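Local coordinates for protein cellulose hydrolase (Bacillus licheniformis, PDB 4YZT) that hydrolyses beta-1,4-glucosidic links within cellulose chains, acting as a multi-domain family 5 endoglucanase that has been captured with cellotetraose bound, at residues Trp103-Glu108 / Lys149-Arg154; Gln143-Phe148 / Asn180-Thr185. All coordinates share one frame; numbering follows the deposited sequence.

Contact 1 (Trp103-Glu108 / Lys149-Arg154); sequences WALERE and KNKSER
Arg154 reaches across to the type I turn that follows helix 91-105 and grips the carbonyl oxygen of Glu108, its NH1 lying 2.8 Å from Glu108 O. The oxygen sits at the edge of the guanidinium, in its plane, and offers a lone pair in the plane of its own carbonyl, though the bond is bent, with an N-H...O angle of 141°. A chain extended from CG to NE (chi2 -164°, chi3 176°) carries the group over this span. The carboxylate of Glu108 does not share the bond: bent at chi2, it brings OE1 above one guanidinium face, 4.3 Å from Arg154 NH1, where only the charges can act. With an alanine here in place of Arg154, the Glu108 carbonyl would probably lose this donor, and its carboxylate the nearby positive charge.

The apolar part belongs to Leu105. Its CD2 rests against the Arg154 backbone, 4.1 Å from Arg154 C, and against Arg154 CB, while CD1 lies 4.3 Å from Lys151 CB. The amine of Lys151 goes to Glu98 and Asp102 on the same helix as Leu105, as salt bridges.

Within each segment, local bonds set the backbone. The turn runs from Leu105 to Glu108, and Ser152 OG accepts from Arg154 N at 3.1 Å, an ST turn just before strand 155-158.

One directional bond and modest leucine packing thus join the connections leading into neighbouring parallel strands 110-114 and 155-158, where Arg154 also bonds through its backbone to Val111.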
ATOM      1  N   TRP A 103       2.912 -23.871   2.768  1.00 13.27           N
ATOM      2  CA  TRP A 103       2.518 -23.549   1.397  1.00 15.12           C
ATOM      3  C   TRP A 103       3.450 -22.523   0.758  1.00 13.69           C
ATOM      4  O   TRP A 103       3.861 -22.674  -0.405  1.00 14.54           O
ATOM      5  CB  TRP A 103       1.067 -23.040   1.361  1.00 14.69           C
ATOM      6  CG  TRP A 103       0.043 -24.128   1.481  1.00 15.57           C
ATOM      7  CD1 TRP A 103       0.234 -25.474   1.294  1.00 16.72           C
ATOM      8  CD2 TRP A 103      -1.343 -23.964   1.819  1.00 15.80           C
ATOM      9  NE1 TRP A 103      -0.953 -26.154   1.483  1.00 17.84           N
ATOM     10  CE2 TRP A 103      -1.930 -25.249   1.819  1.00 19.21           C
ATOM     11  CE3 TRP A 103      -2.137 -22.858   2.123  1.00 16.02           C
ATOM     12  CZ2 TRP A 103      -3.281 -25.450   2.112  1.00 18.58           C
ATOM     13  CZ3 TRP A 103      -3.468 -23.057   2.411  1.00 17.32           C
ATOM     14  CH2 TRP A 103      -4.030 -24.341   2.404  1.00 14.64           C
ATOM     15  N   ALA A 104       3.794 -21.482   1.516  1.00 12.43           N
ATOM     16  CA  ALA A 104       4.672 -20.446   1.001  1.00 12.33           C
ATOM     17  C   ALA A 104       6.079 -21.016   0.833  1.00 13.55           C
ATOM     18  O   ALA A 104       6.727 -20.820  -0.200  1.00 14.04           O
ATOM     19  CB  ALA A 104       4.682 -19.234   1.935  1.00 13.34           C
ATOM     20  N   LEU A 105       6.556 -21.729   1.852  1.00 12.19           N
ATOM     21  CA  LEU A 105       7.922 -22.243   1.791  1.00 14.05           C
ATOM     22  C   LEU A 105       8.101 -23.242   0.655  1.00 14.90           C
ATOM     23  O   LEU A 105       9.162 -23.302   0.020  1.00 13.56           O
ATOM     24  CB  LEU A 105       8.313 -22.905   3.113  1.00 14.18           C
ATOM     25  CG  LEU A 105       8.578 -21.960   4.278  1.00 14.66           C
ATOM     26  CD1 LEU A 105       8.700 -22.777   5.564  1.00 14.53           C
ATOM     27  CD2 LEU A 105       9.854 -21.171   4.023  1.00 13.21           C
ATOM     28  N   GLU A 106       7.078 -24.039   0.383  1.00 13.72           N
ATOM     29  CA  GLU A 106       7.190 -25.048  -0.659  0.61 15.45           C
ATOM     30  C   GLU A 106       7.217 -24.418  -2.052  1.00 16.47           C
ATOM     31  O   GLU A 106       7.552 -25.078  -3.034  1.00 16.58           O
ATOM     32  CB  GLU A 106       6.053 -26.061  -0.532  0.61 17.71           C
ATOM     33  CG  GLU A 106       6.201 -26.916   0.715  0.61 18.66           C
ATOM     34  CD  GLU A 106       4.968 -27.723   1.044  0.61 21.44           C
ATOM     35  OE1 GLU A 106       3.990 -27.675   0.266  0.61 22.79           O
ATOM     36  OE2 GLU A 106       4.990 -28.417   2.082  0.61 21.25           O
ATOM     37  N   ARG A 107       6.875 -23.137  -2.135  1.00 13.84           N
ATOM     38  CA  ARG A 107       6.967 -22.395  -3.393  1.00 16.28           C
ATOM     39  C   ARG A 107       8.289 -21.634  -3.479  1.00 15.06           C
ATOM     40  O   ARG A 107       8.462 -20.759  -4.328  1.00 15.53           O
ATOM     41  CB  ARG A 107       5.772 -21.450  -3.544  1.00 15.32           C
ATOM     42  CG  ARG A 107       4.600 -22.191  -4.146  1.00 19.02           C
ATOM     43  CD  ARG A 107       3.296 -21.936  -3.465  1.00 20.77           C
ATOM     44  NE  ARG A 107       2.270 -22.801  -4.041  1.00 20.88           N
ATOM     45  CZ  ARG A 107       1.725 -23.838  -3.415  1.00 19.37           C
ATOM     46  NH1 ARG A 107       2.086 -24.135  -2.165  1.00 14.32           N
ATOM     47  NH2 ARG A 107       0.807 -24.568  -4.036  1.00 16.68           N
ATOM     48  N   GLU A 108       9.211 -22.011  -2.593  1.00 16.31           N
ATOM     49  CA  GLU A 108      10.573 -21.484  -2.536  1.00 19.29           C
ATOM     50  C   GLU A 108      10.663 -20.008  -2.167  1.00 18.58           C
ATOM     51  O   GLU A 108      11.728 -19.405  -2.304  1.00 12.45           O
ATOM     52  CB  GLU A 108      11.292 -21.720  -3.867  1.00 21.17           C
ATOM     53  CG  GLU A 108      11.306 -23.161  -4.280  1.00 27.10           C
ATOM     54  CD  GLU A 108      12.586 -23.841  -3.862  1.00 37.23           C
ATOM     55  OE1 GLU A 108      12.923 -23.792  -2.663  1.00 39.05           O
ATOM     56  OE2 GLU A 108      13.260 -24.403  -4.756  1.00 43.02           O
ATOM     57  N   LYS A 149      10.999 -24.626  14.506  1.00 14.95           N
ATOM     58  CA  LYS A 149      12.443 -24.787  14.717  1.00 15.39           C
ATOM     59  C   LYS A 149      13.200 -25.440  13.542  1.00 18.49           C
ATOM     60  O   LYS A 149      14.326 -25.047  13.214  1.00 18.05           O
ATOM     61  CB  LYS A 149      12.669 -25.609  15.988  1.00 16.43           C
ATOM     62  CG  LYS A 149      14.123 -25.996  16.229  1.00 19.83           C
ATOM     63  CD  LYS A 149      14.305 -26.727  17.557  1.00 21.26           C
ATOM     64  CE  LYS A 149      15.739 -27.219  17.705  1.00 25.61           C
ATOM     65  NZ  LYS A 149      15.997 -27.876  19.026  1.00 28.40           N
ATOM     66  N   ASN A 150      12.567 -26.422  12.905  1.00 17.97           N
ATOM     67  CA  ASN A 150      13.235 -27.262  11.920  1.00 17.63           C
ATOM     68  C   ASN A 150      12.963 -26.886  10.477  1.00 18.05           C
ATOM     69  O   ASN A 150      13.398 -27.591   9.552  1.00 18.86           O
ATOM     70  CB  ASN A 150      12.831 -28.713  12.154  1.00 18.49           C
ATOM     71  CG  ASN A 150      13.281 -29.204  13.502  1.00 22.53           C
ATOM     72  OD1 ASN A 150      14.431 -28.986  13.895  1.00 23.08           O
ATOM     73  ND2 ASN A 150      12.373 -29.831  14.242  1.00 25.10           N
ATOM     74  N   LYS A 151      12.240 -25.782  10.286  1.00 15.52           N
ATOM     75  CA  LYS A 151      11.968 -25.258   8.957  1.00 16.47           C
ATOM     76  C   LYS A 151      13.235 -24.714   8.306  1.00 19.73           C
ATOM     77  O   LYS A 151      14.175 -24.303   9.001  1.00 18.92           O
ATOM     78  CB  LYS A 151      10.908 -24.165   9.027  1.00 14.55           C
ATOM     79  CG  LYS A 151       9.582 -24.623   9.652  1.00 13.97           C
ATOM     80  CD  LYS A 151       8.914 -25.728   8.808  1.00 14.47           C
ATOM     81  CE  LYS A 151       7.606 -26.184   9.476  1.00 16.18           C
ATOM     82  NZ  LYS A 151       6.902 -27.281   8.731  1.00 17.65           N
ATOM     83  N   SER A 152      13.265 -24.682   6.979  1.00 20.81           N
ATOM     84  CA  SER A 152      14.471 -24.234   6.293  1.00 21.39           C
ATOM     85  C   SER A 152      14.801 -22.777   6.628  1.00 18.15           C
ATOM     86  O   SER A 152      13.963 -22.024   7.172  1.00 18.11           O
ATOM     87  CB  SER A 152      14.335 -24.408   4.782  1.00 22.42           C
ATOM     88  OG  SER A 152      14.015 -23.187   4.129  1.00 20.07           O
ATOM     89  N   GLU A 153      16.028 -22.392   6.287  1.00 19.13           N
ATOM     90  CA  GLU A 153      16.559 -21.060   6.575  1.00 21.01           C
ATOM     91  C   GLU A 153      15.858 -19.957   5.775  1.00 17.63           C
ATOM     92  O   GLU A 153      16.138 -18.769   5.981  1.00 13.93           O
ATOM     93  CB  GLU A 153      18.068 -21.032   6.290  1.00 26.43           C
ATOM     94  CG  GLU A 153      18.398 -21.255   4.806  1.00 33.61           C
ATOM     95  CD  GLU A 153      19.871 -21.573   4.539  1.00 41.87           C
ATOM     96  OE1 GLU A 153      20.741 -20.708   4.789  1.00 44.60           O
ATOM     97  OE2 GLU A 153      20.156 -22.697   4.073  1.00 45.37           O
ATOM     98  N   ARG A 154      14.975 -20.342   4.852  1.00 15.38           N
ATOM     99  CA  ARG A 154      14.185 -19.350   4.126  1.00 13.75           C
ATOM    100  C   ARG A 154      13.031 -18.831   4.982  1.00 13.50           C
ATOM    101  O   ARG A 154      12.337 -17.894   4.587  1.00 12.31           O
ATOM    102  CB  ARG A 154      13.654 -19.917   2.806  1.00 14.69           C
ATOM    103  CG  ARG A 154      14.772 -20.199   1.800  1.00 19.90           C
ATOM    104  CD  ARG A 154      14.305 -20.396   0.367  1.00 22.26           C
ATOM    105  NE  ARG A 154      15.486 -20.560  -0.487  1.00 28.48           N
ATOM    106  CZ  ARG A 154      15.562 -20.257  -1.784  1.00 32.43           C
ATOM    107  NH1 ARG A 154      14.513 -19.765  -2.439  1.00 31.41           N
ATOM    108  NH2 ARG A 154      16.707 -20.452  -2.428  1.00 34.81           N
TER

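Contact 2 (Gln143-Phe148 / Asn180-Thr185); sequences QIAERF and NIIRST
Ala145 and Ile182 are the residues whose CA atoms come nearest between 143-148 and 180-185, 5.7 Å apart. The small methyl permits this nearness: Ala145 CB meets Ile182 CG1 at 4.2 Å and, on its other contact, Thr185 CG2 at 4.1 Å. Ile182 also touches Phe157 of the barrel strand 155-158.

The side chains of Glu146 and Thr185 pass alongside one another, pointing opposite ways. Bent at chi2 (-78°), the glutamate brings its carboxylate across to Thr185, and OE2 comes to 3.4 Å from Thr185 CG2, a van der Waals contact with a methyl. A water bridges the segments, 2.8 Å from Glu146 OE1 and 2.9 Å from Thr185 O.

The hydroxyl of Thr185 turns back to the carbonyl of Ile182. With OG1 set between the backbone N and the carbonyl carbon (chi1 59°), it donates to Ile182 O at 2.6 Å, in the carbonyl plane, and the same oxygen also accepts from Thr185 N. Asn189 ND2 bonds to both Thr185 OG1 and Ala145 O, linking the two segments.

The direct touches between these neighbouring barrel helices are therefore dispersive, alkyl on alkyl and carboxylate on methyl, whereas the polar links run through a water and Asn189.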
ATOM      1  N   GLN A 143       6.749 -21.043  22.166  1.00 15.02           N
ATOM      2  CA  GLN A 143       5.890 -21.994  21.451  1.00 15.36           C
ATOM      3  C   GLN A 143       6.022 -21.893  19.929  1.00 14.58           C
ATOM      4  O   GLN A 143       6.088 -22.921  19.221  1.00 14.75           O
ATOM      5  CB  GLN A 143       4.421 -21.800  21.853  1.00 16.89           C
ATOM      6  CG  GLN A 143       4.103 -22.294  23.257  1.00 17.43           C
ATOM      7  CD  GLN A 143       2.650 -22.060  23.636  1.00 18.81           C
ATOM      8  OE1 GLN A 143       1.754 -22.764  23.172  1.00 16.57           O
ATOM      9  NE2 GLN A 143       2.412 -21.058  24.484  1.00 19.16           N
ATOM     10  N   ILE A 144       6.048 -20.663  19.416  1.00 13.72           N
ATOM     11  CA  ILE A 144       6.211 -20.454  17.982  1.00 13.15           C
ATOM     12  C   ILE A 144       7.591 -20.955  17.536  1.00 14.99           C
ATOM     13  O   ILE A 144       7.708 -21.676  16.546  1.00 13.82           O
ATOM     14  CB  ILE A 144       6.027 -18.976  17.603  1.00 12.37           C
ATOM     15  CG1 ILE A 144       4.658 -18.483  18.072  1.00 12.25           C
ATOM     16  CG2 ILE A 144       6.153 -18.771  16.088  1.00 13.06           C
ATOM     17  CD1 ILE A 144       4.424 -16.990  17.819  1.00 15.07           C
ATOM     18  N   ALA A 145       8.634 -20.588  18.275  1.00 15.04           N
ATOM     19  CA  ALA A 145       9.994 -20.995  17.914  1.00 16.89           C
ATOM     20  C   ALA A 145      10.148 -22.511  17.843  1.00 17.83           C
ATOM     21  O   ALA A 145      10.813 -23.045  16.940  1.00 15.70           O
ATOM     22  CB  ALA A 145      10.997 -20.418  18.907  1.00 16.60           C
ATOM     23  N   GLU A 146       9.543 -23.204  18.804  1.00 18.37           N
ATOM     24  CA  GLU A 146       9.660 -24.655  18.874  1.00 19.65           C
ATOM     25  C   GLU A 146       8.953 -25.333  17.697  1.00 18.17           C
ATOM     26  O   GLU A 146       9.504 -26.259  17.097  1.00 18.41           O
ATOM     27  CB  GLU A 146       9.090 -25.187  20.193  1.00 21.69           C
ATOM     28  CG  GLU A 146       9.915 -24.885  21.433  1.00 26.51           C
ATOM     29  CD  GLU A 146      11.128 -25.777  21.603  1.00 35.30           C
ATOM     30  OE1 GLU A 146      11.311 -26.728  20.811  1.00 36.19           O
ATOM     31  OE2 GLU A 146      11.901 -25.537  22.560  1.00 40.99           O
ATOM     32  N   ARG A 147       7.742 -24.884  17.375  1.00 15.35           N
ATOM     33  CA  ARG A 147       6.987 -25.467  16.266  1.00 15.32           C
ATOM     34  C   ARG A 147       7.738 -25.327  14.939  1.00 14.98           C
ATOM     35  O   ARG A 147       7.774 -26.253  14.141  1.00 15.36           O
ATOM     36  CB  ARG A 147       5.600 -24.817  16.147  1.00 15.14           C
ATOM     37  CG  ARG A 147       4.760 -25.322  14.960  1.00 15.53           C
ATOM     38  CD  ARG A 147       4.555 -26.850  14.984  1.00 17.83           C
ATOM     39  NE  ARG A 147       3.459 -27.244  15.866  1.00 20.69           N
ATOM     40  CZ  ARG A 147       2.229 -27.528  15.448  1.00 20.21           C
ATOM     41  NH1 ARG A 147       1.937 -27.490  14.155  1.00 19.86           N
ATOM     42  NH2 ARG A 147       1.297 -27.859  16.320  1.00 19.81           N
ATOM     43  N   PHE A 148       8.346 -24.166  14.714  1.00 14.33           N
ATOM     44  CA  PHE A 148       8.963 -23.863  13.425  1.00 13.98           C
ATOM     45  C   PHE A 148      10.489 -24.012  13.446  1.00 17.54           C
ATOM     46  O   PHE A 148      11.174 -23.601  12.513  1.00 17.08           O
ATOM     47  CB  PHE A 148       8.555 -22.444  12.993  1.00 13.09           C
ATOM     48  CG  PHE A 148       7.095 -22.331  12.631  1.00 16.82           C
ATOM     49  CD1 PHE A 148       6.676 -22.565  11.323  1.00 17.06           C
ATOM     50  CD2 PHE A 148       6.140 -22.016  13.594  1.00 17.08           C
ATOM     51  CE1 PHE A 148       5.318 -22.468  10.970  1.00 16.40           C
ATOM     52  CE2 PHE A 148       4.786 -21.919  13.254  1.00 17.12           C
ATOM     53  CZ  PHE A 148       4.376 -22.155  11.936  1.00 16.27           C
ATOM     54  N   ASN A 180      16.685 -14.200  22.749  1.00 16.87           N
ATOM     55  CA  ASN A 180      17.351 -15.207  23.586  1.00 18.81           C
ATOM     56  C   ASN A 180      16.518 -16.478  23.698  1.00 19.60           C
ATOM     57  O   ASN A 180      17.039 -17.595  23.636  1.00 21.31           O
ATOM     58  CB  ASN A 180      17.651 -14.658  24.988  1.00 22.10           C
ATOM     59  CG  ASN A 180      18.837 -13.698  24.999  1.00 25.32           C
ATOM     60  OD1 ASN A 180      19.601 -13.634  24.036  1.00 27.44           O
ATOM     61  ND2 ASN A 180      18.991 -12.950  26.088  1.00 25.04           N
ATOM     62  N   ILE A 181      15.214 -16.305  23.846  1.00 16.90           N
ATOM     63  CA  ILE A 181      14.310 -17.448  23.852  1.00 17.62           C
ATOM     64  C   ILE A 181      14.395 -18.237  22.538  1.00 15.57           C
ATOM     65  O   ILE A 181      14.506 -19.462  22.547  1.00 17.39           O
ATOM     66  CB  ILE A 181      12.868 -16.988  24.113  1.00 19.37           C
ATOM     67  CG1 ILE A 181      12.677 -16.747  25.613  1.00 21.83           C
ATOM     68  CG2 ILE A 181      11.858 -18.005  23.578  1.00 18.94           C
ATOM     69  CD1 ILE A 181      11.504 -15.893  25.923  1.00 21.57           C
ATOM     70  N   ILE A 182      14.366 -17.529  21.415  1.00 15.63           N
ATOM     71  CA  ILE A 182      14.477 -18.180  20.108  1.00 16.18           C
ATOM     72  C   ILE A 182      15.818 -18.924  19.973  1.00 16.27           C
ATOM     73  O   ILE A 182      15.859 -20.106  19.615  1.00 17.90           O
ATOM     74  CB  ILE A 182      14.312 -17.149  18.973  1.00 14.04           C
ATOM     75  CG1 ILE A 182      12.852 -16.696  18.918  1.00 13.10           C
ATOM     76  CG2 ILE A 182      14.729 -17.756  17.639  1.00 15.06           C
ATOM     77  CD1 ILE A 182      12.562 -15.453  18.064  1.00 12.94           C
ATOM     78  N   ARG A 183      16.913 -18.234  20.274  1.00 18.01           N
ATOM     79  CA  ARG A 183      18.232 -18.854  20.197  1.00 20.08           C
ATOM     80  C   ARG A 183      18.333 -20.077  21.104  1.00 21.18           C
ATOM     81  O   ARG A 183      18.903 -21.098  20.725  1.00 21.55           O
ATOM     82  CB  ARG A 183      19.321 -17.846  20.557  1.00 19.65           C
ATOM     83  CG  ARG A 183      19.433 -16.695  19.560  1.00 21.18           C
ATOM     84  CD  ARG A 183      19.730 -17.201  18.149  1.00 21.69           C
ATOM     85  NE  ARG A 183      19.904 -16.080  17.227  1.00 20.42           N
ATOM     86  CZ  ARG A 183      19.339 -15.988  16.025  1.00 19.33           C
ATOM     87  NH1 ARG A 183      18.560 -16.970  15.562  1.00 15.80           N
ATOM     88  NH2 ARG A 183      19.560 -14.908  15.285  1.00 16.33           N
ATOM     89  N   SER A 184      17.755 -19.981  22.294  1.00 22.30           N
ATOM     90  CA  SER A 184      17.858 -21.068  23.264  1.00 25.30           C
ATOM     91  C   SER A 184      17.179 -22.368  22.823  1.00 23.53           C
ATOM     92  O   SER A 184      17.545 -23.435  23.295  1.00 24.89           O
ATOM     93  CB  SER A 184      17.292 -20.628  24.613  1.00 28.36           C
ATOM     94  OG  SER A 184      18.225 -19.799  25.285  1.00 30.22           O
ATOM     95  N   THR A 185      16.208 -22.297  21.921  1.00 21.83           N
ATOM     96  CA  THR A 185      15.586 -23.528  21.448  1.00 22.19           C
ATOM     97  C   THR A 185      16.565 -24.352  20.605  1.00 23.06           C
ATOM     98  O   THR A 185      16.360 -25.548  20.400  1.00 23.58           O
ATOM     99  CB  THR A 185      14.299 -23.258  20.635  1.00 19.81           C
ATOM    100  OG1 THR A 185      14.595 -22.428  19.503  1.00 19.49           O
ATOM    101  CG2 THR A 185      13.257 -22.580  21.515  1.00 17.19           C
TER
HETATM  102  O   HOH W   1      14.051 -27.143  21.256  1.00 41.59           O

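Both contacts lie on the outer layer of the eight-stranded TIM barrel and share the helix 130-147 region: contact 2 uses the last turn of that helix, contact 1 the loop that follows it. Their segments alternate along the chain, and they meet directly where Lys149 NZ lies 2.7 Å from Thr185 O, a probable hydrogen bond. Contact 1 is a surface contact between a helix end and a loop, and there an arginine bonds straight to a backbone carbonyl, with no water between. Contact 2 is partly buried, with alanine and isoleucine inside, so close alkyl packing between helices leads and polar groups keep to the edge.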